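Local coordinates for catalase (Bacillus pumilus, PDB 4QOL), which breaks down hydrogen peroxide to water and oxygen at a buried heme and also oxidises phenolic substrates in a peroxidase-like reaction, at residues P161-W165 against D447-N452; Y271-D277 against K418-Q424; A309-A315 against Y352-N358. All coordinates share one frame; numbering follows the deposited sequence.

Interaction 1. Residues P161-W165 against D447-N452; sequences PDRYW and DLKGVN
Tyr-164 and Trp-165 leave the first turns of helix 161-169 on different rotamers yet converge on one carboxylate oxygen of Asp-447: CG of the tyrosine sits between its backbone N and carbonyl carbon (chi1 57°), whereas CG of the tryptophan lies anti to its carbonyl carbon (chi1 -77°). Asp-447, near the end of helix 434-448, takes both donors on OD2. Tyr-164 OH donates a hydrogen bond to the syn lone pair of Asp-447 OD2 at 2.5 Å, with ring and carboxylate planes 31° apart. Trp-165 NE1 reaches the anti lone pair of the same Asp-447 OD2 at 2.8 Å, the acceptor lying close to the indole plane.

Leu-448 then covers the indole. Its CD2 methyl stands 3.6 Å from the centroid of the five-membered ring of Trp-165, almost on the ring normal, a CH-pi contact. Val-451 CG1 fills in beside Trp-165 CD1 at 4.1 Å and also meets Pro-161 CB, while Pro-161 CB rests 3.4 Å from Asp-447 O.

Beyond the type I turn from Leu-448 to Val-451 the chain is tied to the helix again. The backbone N of Asn-452, the N-cap residue of helix 453-466, points nearly straight at Asp-162 OD1 at 2.9 Å and meets it from above the carboxylate plane. Asp-162 OD1 also forms a salt bridge with Arg-388 of the second subunit, and on the same chain Trp-165 packs against Thr-455 and Phe-463 of helix 453-466.

Two acidic groups, one from each segment, thus fasten the C-terminal helices to helix 161-169. Two neutral donors hold Asp-447 OD2 from both lone-pair sides, which fixes the rotation of the carboxylate and would be expected to favour its ionised form.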
loop_
_atom_site.group_PDB
_atom_site.type_symbol
_atom_site.label_atom_id
_atom_site.label_comp_id
_atom_site.label_asym_id
_atom_site.label_seq_id
_atom_site.Cartn_x
_atom_site.Cartn_y
_atom_site.Cartn_z
ATOM N N PRO A 161 11.573 16.422 27.222
ATOM C CA PRO A 161 13.021 16.408 27.514
ATOM C C PRO A 161 13.485 15.342 28.474
ATOM O O PRO A 161 14.626 14.900 28.385
ATOM C CB PRO A 161 13.287 17.810 28.100
ATOM C CG PRO A 161 12.077 18.643 27.659
ATOM C CD PRO A 161 10.936 17.719 27.571
ATOM N N ASP A 162 12.679 14.926 29.425
ATOM C CA ASP A 162 13.113 13.858 30.294
ATOM C C ASP A 162 13.409 12.560 29.516
ATOM O O ASP A 162 14.331 11.781 29.902
ATOM C CB ASP A 162 12.013 13.596 31.323
ATOM C CG ASP A 162 12.426 12.635 32.377
ATOM O OD1 ASP A 162 13.486 12.799 33.020
ATOM O OD2 ASP A 162 11.748 11.597 32.493
ATOM N N ARG A 163 12.722 12.345 28.383
ATOM C CA ARG A 163 12.942 11.144 27.584
ATOM C C ARG A 163 14.231 11.249 26.761
ATOM O O ARG A 163 15.086 10.331 26.761
ATOM C CB ARG A 163 11.732 10.909 26.673
ATOM C CG ARG A 163 10.463 10.606 27.474
ATOM C CD ARG A 163 9.242 10.517 26.606
ATOM N NE ARG A 163 9.172 9.194 25.954
ATOM C CZ ARG A 163 9.654 8.918 24.724
ATOM N NH1 ARG A 163 9.646 7.674 24.336
ATOM N NH2 ARG A 163 10.083 9.882 23.914
ATOM N N TYR A 164 14.431 12.358 26.029
ATOM C CA TYR A 164 15.628 12.414 25.181
ATOM C C TYR A 164 16.861 12.687 25.989
ATOM O O TYR A 164 17.969 12.192 25.632
ATOM C CB TYR A 164 15.503 13.406 24.022
ATOM C CG TYR A 164 15.194 14.848 24.247
ATOM C CD1 TYR A 164 16.167 15.728 24.609
ATOM C CD2 TYR A 164 13.911 15.362 24.025
ATOM C CE1 TYR A 164 15.908 17.083 24.761
ATOM C CE2 TYR A 164 13.654 16.697 24.098
ATOM C CZ TYR A 164 14.642 17.562 24.498
ATOM O OH TYR A 164 14.375 18.941 24.602
ATOM N N TRP A 165 16.718 13.415 27.114
ATOM C CA TRP A 165 17.887 13.510 27.979
ATOM C C TRP A 165 18.286 12.182 28.633
ATOM O O TRP A 165 19.489 11.950 28.803
ATOM C CB TRP A 165 17.715 14.623 29.039
ATOM C CG TRP A 165 17.929 15.997 28.464
ATOM C CD1 TRP A 165 16.977 16.937 28.190
ATOM C CD2 TRP A 165 19.163 16.569 28.083
ATOM N NE1 TRP A 165 17.557 18.069 27.668
ATOM C CE2 TRP A 165 18.905 17.845 27.592
ATOM C CE3 TRP A 165 20.518 16.138 28.160
ATOM C CZ2 TRP A 165 19.918 18.676 27.090
ATOM C CZ3 TRP A 165 21.511 16.981 27.735
ATOM C CH2 TRP A 165 21.216 18.225 27.160
ATOM N N ASP A 447 15.906 23.565 29.234
ATOM C CA ASP A 447 15.591 22.217 28.814
ATOM C C ASP A 447 15.694 21.148 29.876
ATOM O O ASP A 447 14.951 20.153 29.853
ATOM C CB ASP A 447 16.504 21.834 27.621
ATOM C CG ASP A 447 15.727 21.149 26.480
ATOM O OD1 ASP A 447 14.783 21.777 25.969
ATOM O OD2 ASP A 447 15.989 19.962 26.232
ATOM N N LEU A 448 16.653 21.334 30.797
ATOM C CA LEU A 448 16.993 20.325 31.796
ATOM C C LEU A 448 16.216 20.487 33.111
ATOM O O LEU A 448 16.181 19.571 33.923
ATOM C CB LEU A 448 18.488 20.382 32.093
ATOM C CG LEU A 448 19.323 19.607 31.052
ATOM C CD1 LEU A 448 20.751 20.015 31.093
ATOM C CD2 LEU A 448 19.259 18.099 31.275
ATOM N N LYS A 449 15.743 21.676 33.360
ATOM C CA LYS A 449 15.254 22.023 34.732
ATOM C C LYS A 449 14.154 21.125 35.220
ATOM O O LYS A 449 14.050 20.880 36.417
ATOM C CB LYS A 449 14.827 23.459 34.772
ATOM C CG LYS A 449 13.642 23.730 33.897
ATOM C CD LYS A 449 13.197 25.182 34.026
ATOM C CE LYS A 449 11.787 25.379 33.493
ATOM N NZ LYS A 449 11.688 26.717 32.841
ATOM N N GLY A 450 13.359 20.548 34.336
ATOM C CA GLY A 450 12.302 19.585 34.757
ATOM C C GLY A 450 12.570 18.093 34.656
ATOM O O GLY A 450 11.684 17.260 34.952
ATOM N N VAL A 451 13.766 17.711 34.250
ATOM C CA VAL A 451 14.051 16.300 34.043
ATOM C C VAL A 451 14.452 15.624 35.353
ATOM O O VAL A 451 14.861 16.284 36.318
ATOM C CB VAL A 451 15.139 16.053 32.961
ATOM C CG1 VAL A 451 14.920 16.957 31.759
ATOM C CG2 VAL A 451 16.529 16.129 33.487
ATOM N N ASN A 452 14.304 14.316 35.374
ATOM C CA ASN A 452 14.706 13.439 36.473
ATOM C C ASN A 452 16.064 13.848 37.066
ATOM O O ASN A 452 17.009 14.095 36.322
ATOM C CB ASN A 452 14.767 11.989 35.917
ATOM C CG ASN A 452 15.398 10.966 36.879
ATOM O OD1 ASN A 452 14.694 10.248 37.635
ATOM N ND2 ASN A 452 16.675 10.835 36.804
#

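Interaction 2. Residues Y271-D277 against K418-Q424; sequences YDELDYD and KPNDFKQ
The loop between strands 258-267 and 293-302 curls round a lysine ammonium group where the chain approaches helix 423-431. Lys-418, turned about its CG-CD bond (chi3 -82°), delivers NZ among backbone carbonyl oxygens. It donates to Leu-274 O at 2.9 Å and to Tyr-276 O at 3.1 Å, each time from above the carbonyl plane, and Tyr-271 O lies 2.7 Å from the same Lys-418 NZ. The ring of Tyr-271 closes one side: Lys-418 NZ stands over its centre, 3.8 Å from the centroid, in a cation-pi contact. Tyr-271 also has a cation-pi partner in Arg-29 of the third subunit. A water bridges Lys-418 NZ to Asp-272 O, and another joins Lys-418 O to Asp-277 N.

Farther along, Asp-275 makes a salt bridge at the surface. Its OD2 accepts from Lys-423 NZ on the syn lone pair at 2.7 Å, and the extended lysine chain crosses the aspartate at about a right angle. Gln-424 NE2 comes over one face of the Tyr-276 ring, toward the rim, 3.9 Å from Tyr-276 CE1, the amide steeply tilted to the ring, while Gln-424 OE1 accepts from Thr-284 N.

Around this contact, Lys-283 binds the carbonyls of Pro-419 and Asn-420. Phe-422 reaches helices 175-181 and 453-466, so the loop joining strands 258-267 and 293-302 meets the chain where the C-terminal helices begin.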
loop_
_atom_site.group_PDB
_atom_site.type_symbol
_atom_site.label_atom_id
_atom_site.label_comp_id
_atom_site.label_asym_id
_atom_site.label_seq_id
_atom_site.Cartn_x
_atom_site.Cartn_y
_atom_site.Cartn_z
ATOM N N TYR A 271 44.739 8.859 9.758
ATOM C CA TYR A 271 43.956 8.175 10.810
ATOM C C TYR A 271 44.814 7.954 12.007
ATOM O O TYR A 271 44.439 8.229 13.167
ATOM C CB TYR A 271 43.436 6.789 10.351
ATOM C CG TYR A 271 42.829 5.978 11.529
ATOM C CD1 TYR A 271 41.488 6.124 11.893
ATOM C CD2 TYR A 271 43.606 5.113 12.298
ATOM C CE1 TYR A 271 40.942 5.421 12.958
ATOM C CE2 TYR A 271 43.086 4.433 13.393
ATOM C CZ TYR A 271 41.742 4.562 13.710
ATOM O OH TYR A 271 41.170 3.869 14.787
ATOM N N ASP A 272 45.990 7.386 11.744
ATOM C CA ASP A 272 46.664 6.623 12.789
ATOM C C ASP A 272 47.334 7.477 13.798
ATOM O O ASP A 272 47.649 6.987 14.881
ATOM C CB ASP A 272 47.768 5.733 12.174
ATOM C CG ASP A 272 47.222 4.768 11.178
ATOM O OD1 ASP A 272 46.574 3.793 11.599
ATOM O OD2 ASP A 272 47.400 5.044 9.989
ATOM N N GLU A 273 47.567 8.728 13.419
ATOM C CA GLU A 273 48.206 9.695 14.257
ATOM C C GLU A 273 47.273 10.691 14.975
ATOM O O GLU A 273 47.735 11.433 15.841
ATOM C CB GLU A 273 49.354 10.319 13.436
ATOM C CG GLU A 273 50.630 9.456 13.534
ATOM C CD GLU A 273 51.801 10.067 12.803
ATOM O OE1 GLU A 273 51.773 11.311 12.595
ATOM O OE2 GLU A 273 52.762 9.313 12.429
ATOM N N LEU A 274 45.962 10.702 14.665
ATOM C CA LEU A 274 44.986 11.582 15.307
ATOM C C LEU A 274 44.565 10.935 16.606
ATOM O O LEU A 274 44.645 9.714 16.705
ATOM C CB LEU A 274 43.759 11.765 14.420
ATOM C CG LEU A 274 43.886 12.580 13.138
ATOM C CD1 LEU A 274 42.649 12.335 12.272
ATOM C CD2 LEU A 274 43.983 14.053 13.467
ATOM N N ASP A 275 44.030 11.730 17.570
ATOM C CA ASP A 275 43.487 11.179 18.823
ATOM C C ASP A 275 41.931 10.984 18.798
ATOM O O ASP A 275 41.301 10.739 19.846
ATOM C CB ASP A 275 43.870 12.070 20.056
ATOM C CG ASP A 275 43.205 13.397 20.073
ATOM O OD1 ASP A 275 42.396 13.699 19.173
ATOM O OD2 ASP A 275 43.443 14.194 21.024
ATOM N N TYR A 276 41.382 10.981 17.573
ATOM C CA TYR A 276 40.002 10.574 17.352
ATOM C C TYR A 276 40.019 9.811 16.052
ATOM O O TYR A 276 41.024 9.799 15.295
ATOM C CB TYR A 276 39.101 11.814 17.333
ATOM C CG TYR A 276 39.430 12.805 16.231
ATOM C CD1 TYR A 276 40.337 13.833 16.424
ATOM C CD2 TYR A 276 38.823 12.714 15.000
ATOM C CE1 TYR A 276 40.615 14.775 15.441
ATOM C CE2 TYR A 276 39.109 13.649 13.993
ATOM C CZ TYR A 276 40.054 14.637 14.179
ATOM O OH TYR A 276 40.302 15.549 13.168
ATOM N N ASP A 277 38.918 9.128 15.795
ATOM C CA ASP A 277 38.658 8.463 14.491
ATOM C C ASP A 277 38.091 9.494 13.501
ATOM O O ASP A 277 37.057 10.101 13.753
ATOM C CB ASP A 277 37.678 7.302 14.689
ATOM C CG ASP A 277 37.401 6.520 13.443
ATOM O OD1 ASP A 277 37.518 7.043 12.307
ATOM O OD2 ASP A 277 37.061 5.364 13.611
ATOM N N LYS A 418 39.410 4.902 20.044
ATOM C CA LYS A 418 39.508 6.354 20.250
ATOM C C LYS A 418 38.155 7.097 20.173
ATOM O O LYS A 418 38.076 8.117 19.501
ATOM C CB LYS A 418 40.451 7.011 19.240
ATOM C CG LYS A 418 41.808 6.339 19.016
ATOM C CD LYS A 418 42.569 7.093 17.882
ATOM C CE LYS A 418 42.249 6.778 16.418
ATOM N NZ LYS A 418 43.182 7.518 15.490
ATOM N N PRO A 419 37.185 6.690 20.974
ATOM C CA PRO A 419 35.886 7.404 20.853
ATOM C C PRO A 419 35.967 8.817 21.335
ATOM O O PRO A 419 35.261 9.667 20.777
ATOM C CB PRO A 419 34.950 6.607 21.761
ATOM C CG PRO A 419 35.846 5.843 22.709
ATOM C CD PRO A 419 37.081 5.527 21.871
ATOM N N ASN A 420 36.762 9.075 22.395
ATOM C CA ASN A 420 37.098 10.458 22.790
ATOM C C ASN A 420 35.862 11.355 22.838
ATOM O O ASN A 420 35.795 12.372 22.122
ATOM C CB ASN A 420 38.141 11.060 21.795
ATOM C CG ASN A 420 39.118 12.050 22.455
ATOM O OD1 ASN A 420 40.216 12.391 21.910
ATOM N ND2 ASN A 420 38.729 12.543 23.579
ATOM N N ASP A 421 34.925 11.040 23.755
ATOM C CA ASP A 421 33.542 11.593 23.689
ATOM C C ASP A 421 33.435 13.024 24.147
ATOM O O ASP A 421 32.444 13.657 23.830
ATOM C CB ASP A 421 32.559 10.751 24.527
ATOM C CG ASP A 421 32.294 9.378 23.934
ATOM O OD1 ASP A 421 32.441 9.192 22.696
ATOM O OD2 ASP A 421 31.895 8.489 24.712
ATOM N N PHE A 422 34.455 13.543 24.856
ATOM C CA PHE A 422 34.361 14.868 25.513
ATOM C C PHE A 422 35.272 15.977 25.013
ATOM O O PHE A 422 34.965 17.148 25.192
ATOM C CB PHE A 422 34.468 14.727 27.028
ATOM C CG PHE A 422 33.604 13.679 27.583
ATOM C CD1 PHE A 422 32.240 13.892 27.688
ATOM C CD2 PHE A 422 34.097 12.434 27.948
ATOM C CE1 PHE A 422 31.412 12.940 28.209
ATOM C CE2 PHE A 422 33.249 11.439 28.423
ATOM C CZ PHE A 422 31.883 11.694 28.539
ATOM N N LYS A 423 36.383 15.630 24.359
ATOM C CA LYS A 423 37.352 16.615 24.026
ATOM C C LYS A 423 36.868 17.718 23.105
ATOM O O LYS A 423 37.040 18.884 23.396
ATOM C CB LYS A 423 38.612 15.948 23.437
ATOM C CG LYS A 423 39.663 16.973 23.083
ATOM C CD LYS A 423 41.030 16.350 22.787
ATOM C CE LYS A 423 41.854 17.314 21.951
ATOM N NZ LYS A 423 43.220 16.775 21.679
ATOM N N GLN A 424 36.293 17.347 21.958
ATOM C CA GLN A 424 35.833 18.372 21.027
ATOM C C GLN A 424 34.670 19.194 21.554
ATOM O O GLN A 424 34.526 20.353 21.158
ATOM C CB GLN A 424 35.464 17.712 19.682
ATOM C CG GLN A 424 36.671 17.154 18.957
ATOM C CD GLN A 424 36.410 16.926 17.493
ATOM O OE1 GLN A 424 35.277 17.033 17.030
ATOM N NE2 GLN A 424 37.495 16.693 16.702
HETATM O O HOH W 1 45.287 6.359 16.363
HETATM O O HOH W 2 42.145 16.371 18.593
HETATM O O HOH W 3 36.719 9.388 17.529
#

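Interaction 3. Residues A309-A315 against Y352-N358; sequences AETEQAA and YMRIPVN
Asn-358 joins the two segments through both ends of its amide. OD1 accepts from Ala-315 N at 2.9 Å, and ND2 donates to Gln-313 O at 3.2 Å, so the amide bridges to the chain just past helix 307-312. A second ND2 bond runs back to Tyr-352 O, which takes Ile-355 N on the other face of its plane. With an alanine in place of Asn-358, Ala-315 N and Gln-313 O would probably lose these partners, and Tyr-352 O would keep Ile-355 N but lose its tie to the second 3-10 segment.

A water links Ala-309 O to Val-357 N. Gln-313 NE2 donates a nearly straight hydrogen bond to Ala-309 O at 3.1 Å, meeting the carbonyl from the side, and also donates to Thr-374 O of the fourth subunit, while Ile-355 CG2 packs 3.5 Å from Gln-313 NE2. Val-357 CG1, between its backbone N and carbonyl carbon (chi1 68°), presses on Glu-310 O at 3.5 Å and touches Ala-314. Ala-315 CB meets Tyr-352 at CD2, 3.6 Å away.

Phe-92 of strand 88-96 backs Ala-314 and Val-357. The Asn-358 amide thus ties the chain after helix 307-312 to 3-10 segments 352-354 and 356-358, against the antiparallel beta-barrel core of the catalase fold, with Ala-315 about 5 Å from a bound heme.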
loop_
_atom_site.group_PDB
_atom_site.type_symbol
_atom_site.label_atom_id
_atom_site.label_comp_id
_atom_site.label_asym_id
_atom_site.label_seq_id
_atom_site.Cartn_x
_atom_site.Cartn_y
_atom_site.Cartn_z
ATOM N N ALA A 309 4.094 17.213 -5.538
ATOM C CA ALA A 309 4.640 16.380 -6.544
ATOM C C ALA A 309 6.169 16.435 -6.530
ATOM O O ALA A 309 6.832 15.464 -6.904
ATOM C CB ALA A 309 4.096 16.740 -7.954
ATOM N N GLU A 310 6.710 17.602 -6.171
ATOM C CA GLU A 310 8.153 17.876 -6.247
ATOM C C GLU A 310 8.801 17.883 -4.880
ATOM O O GLU A 310 9.713 17.123 -4.654
ATOM C CB GLU A 310 8.371 19.209 -6.977
ATOM C CG GLU A 310 7.916 19.137 -8.433
ATOM C CD GLU A 310 7.865 20.467 -9.093
ATOM O OE1 GLU A 310 8.946 21.023 -9.277
ATOM O OE2 GLU A 310 6.738 20.965 -9.392
ATOM N N THR A 311 8.301 18.652 -3.938
ATOM C CA THR A 311 8.944 18.700 -2.616
ATOM C C THR A 311 8.550 17.499 -1.733
ATOM O O THR A 311 9.431 16.815 -1.192
ATOM C CB THR A 311 8.701 20.037 -1.919
ATOM O OG1 THR A 311 9.156 21.098 -2.769
ATOM C CG2 THR A 311 9.369 20.121 -0.596
ATOM N N GLU A 312 7.251 17.221 -1.641
ATOM C CA GLU A 312 6.823 16.150 -0.757
ATOM C C GLU A 312 7.338 14.811 -1.276
ATOM O O GLU A 312 7.781 13.991 -0.484
ATOM C CB GLU A 312 5.330 16.169 -0.520
ATOM C CG GLU A 312 4.919 15.136 0.505
ATOM C CD GLU A 312 5.400 15.448 1.930
ATOM O OE1 GLU A 312 5.479 14.506 2.720
ATOM O OE2 GLU A 312 5.653 16.639 2.241
ATOM N N GLN A 313 7.341 14.609 -2.597
ATOM C CA GLN A 313 7.734 13.309 -3.156
ATOM C C GLN A 313 9.284 13.202 -3.458
ATOM O O GLN A 313 9.684 12.182 -3.898
ATOM C CB GLN A 313 7.017 13.039 -4.483
ATOM C CG GLN A 313 5.554 12.631 -4.336
ATOM C CD GLN A 313 4.927 12.150 -5.608
ATOM O OE1 GLN A 313 4.258 11.097 -5.619
ATOM N NE2 GLN A 313 5.117 12.884 -6.660
ATOM N N ALA A 314 10.068 14.251 -3.233
ATOM C CA ALA A 314 11.486 14.183 -3.352
ATOM C C ALA A 314 12.102 13.136 -2.479
ATOM O O ALA A 314 11.811 13.006 -1.272
ATOM C CB ALA A 314 12.130 15.527 -3.144
ATOM N N ALA A 315 13.014 12.387 -3.047
ATOM C CA ALA A 315 13.685 11.296 -2.403
ATOM C C ALA A 315 15.205 11.536 -2.585
ATOM O O ALA A 315 15.703 11.504 -3.709
ATOM C CB ALA A 315 13.306 9.945 -3.064
ATOM N N TYR A 352 9.475 4.841 -7.199
ATOM C CA TYR A 352 9.653 6.256 -6.841
ATOM C C TYR A 352 10.716 6.967 -7.610
ATOM O O TYR A 352 10.658 8.211 -7.776
ATOM C CB TYR A 352 9.906 6.403 -5.310
ATOM C CG TYR A 352 11.388 5.991 -4.937
ATOM C CD1 TYR A 352 11.789 4.663 -4.688
ATOM C CD2 TYR A 352 12.351 6.974 -4.769
ATOM C CE1 TYR A 352 13.106 4.343 -4.309
ATOM C CE2 TYR A 352 13.664 6.653 -4.440
ATOM C CZ TYR A 352 14.033 5.346 -4.201
ATOM O OH TYR A 352 15.318 5.002 -3.852
ATOM N N MET A 353 11.677 6.216 -8.159
ATOM C CA MET A 353 12.719 6.851 -8.992
ATOM C C MET A 353 12.240 7.360 -10.358
ATOM O O MET A 353 12.982 8.065 -11.067
ATOM C CB MET A 353 13.898 5.866 -9.125
ATOM C CG MET A 353 14.745 5.701 -7.857
ATOM S SD MET A 353 15.489 7.245 -7.273
ATOM C CE MET A 353 16.604 7.570 -8.651
ATOM N N ARG A 354 11.016 7.020 -10.729
ATOM C CA ARG A 354 10.345 7.591 -11.904
ATOM C C ARG A 354 9.540 8.845 -11.689
ATOM O O ARG A 354 9.030 9.460 -12.637
ATOM C CB ARG A 354 9.450 6.500 -12.526
ATOM C CG ARG A 354 10.180 5.203 -12.907
ATOM C CD ARG A 354 11.330 5.472 -13.877
ATOM N NE ARG A 354 11.827 4.212 -14.453
ATOM C CZ ARG A 354 12.646 4.136 -15.519
ATOM N NH1 ARG A 354 13.054 5.212 -16.150
ATOM N NH2 ARG A 354 13.049 2.964 -15.945
ATOM N N ILE A 355 9.391 9.251 -10.438
ATOM C CA ILE A 355 8.732 10.475 -10.160
ATOM C C ILE A 355 9.652 11.580 -10.673
ATOM O O ILE A 355 10.815 11.558 -10.400
ATOM C CB ILE A 355 8.537 10.616 -8.656
ATOM C CG1 ILE A 355 7.549 9.570 -8.146
ATOM C CG2 ILE A 355 8.060 12.033 -8.263
ATOM C CD1 ILE A 355 7.483 9.446 -6.638
ATOM N N PRO A 356 9.121 12.542 -11.409
ATOM C CA PRO A 356 10.000 13.497 -12.138
ATOM C C PRO A 356 11.135 14.143 -11.359
ATOM O O PRO A 356 12.278 14.109 -11.839
ATOM C CB PRO A 356 9.026 14.515 -12.715
ATOM C CG PRO A 356 7.769 13.764 -12.954
ATOM C CD PRO A 356 7.690 12.695 -11.833
ATOM N N VAL A 357 10.880 14.686 -10.138
ATOM C CA VAL A 357 11.957 15.274 -9.401
ATOM C C VAL A 357 13.080 14.323 -9.064
ATOM O O VAL A 357 14.254 14.725 -8.922
ATOM C CB VAL A 357 11.409 15.976 -8.130
ATOM C CG1 VAL A 357 10.855 14.961 -7.121
ATOM C CG2 VAL A 357 12.480 16.849 -7.503
ATOM N N ASN A 358 12.787 13.024 -8.998
ATOM C CA ASN A 358 13.800 12.028 -8.670
ATOM C C ASN A 358 14.526 11.405 -9.865
ATOM O O ASN A 358 15.515 10.720 -9.691
ATOM C CB ASN A 358 13.156 10.917 -7.873
ATOM C CG ASN A 358 12.536 11.431 -6.573
ATOM O OD1 ASN A 358 13.071 12.318 -5.937
ATOM N ND2 ASN A 358 11.418 10.820 -6.157
HETATM O O HOH W 4 8.088 15.418 -9.411
#

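Interaction 3 is buried, interaction 1 partly so, and interaction 2 lies at the surface. Interactions 1 and 2 both tie the C-terminal helical region to the catalase core, at adjoining helices 434-448 and 423-431, with nearest atoms about 11 Å apart; interaction 3 joins two parts of the core itself, across the chain's centre from both. Along the chain, interaction 3 is nested within the loop closed by interaction 2, and that within the loop closed by interaction 1. Carboxylates and an indole dominate interaction 1, lysine charges and waters interaction 2, and a neutral amide with small apolar groups interaction 3. Each comes within reach of a different neighbouring subunit.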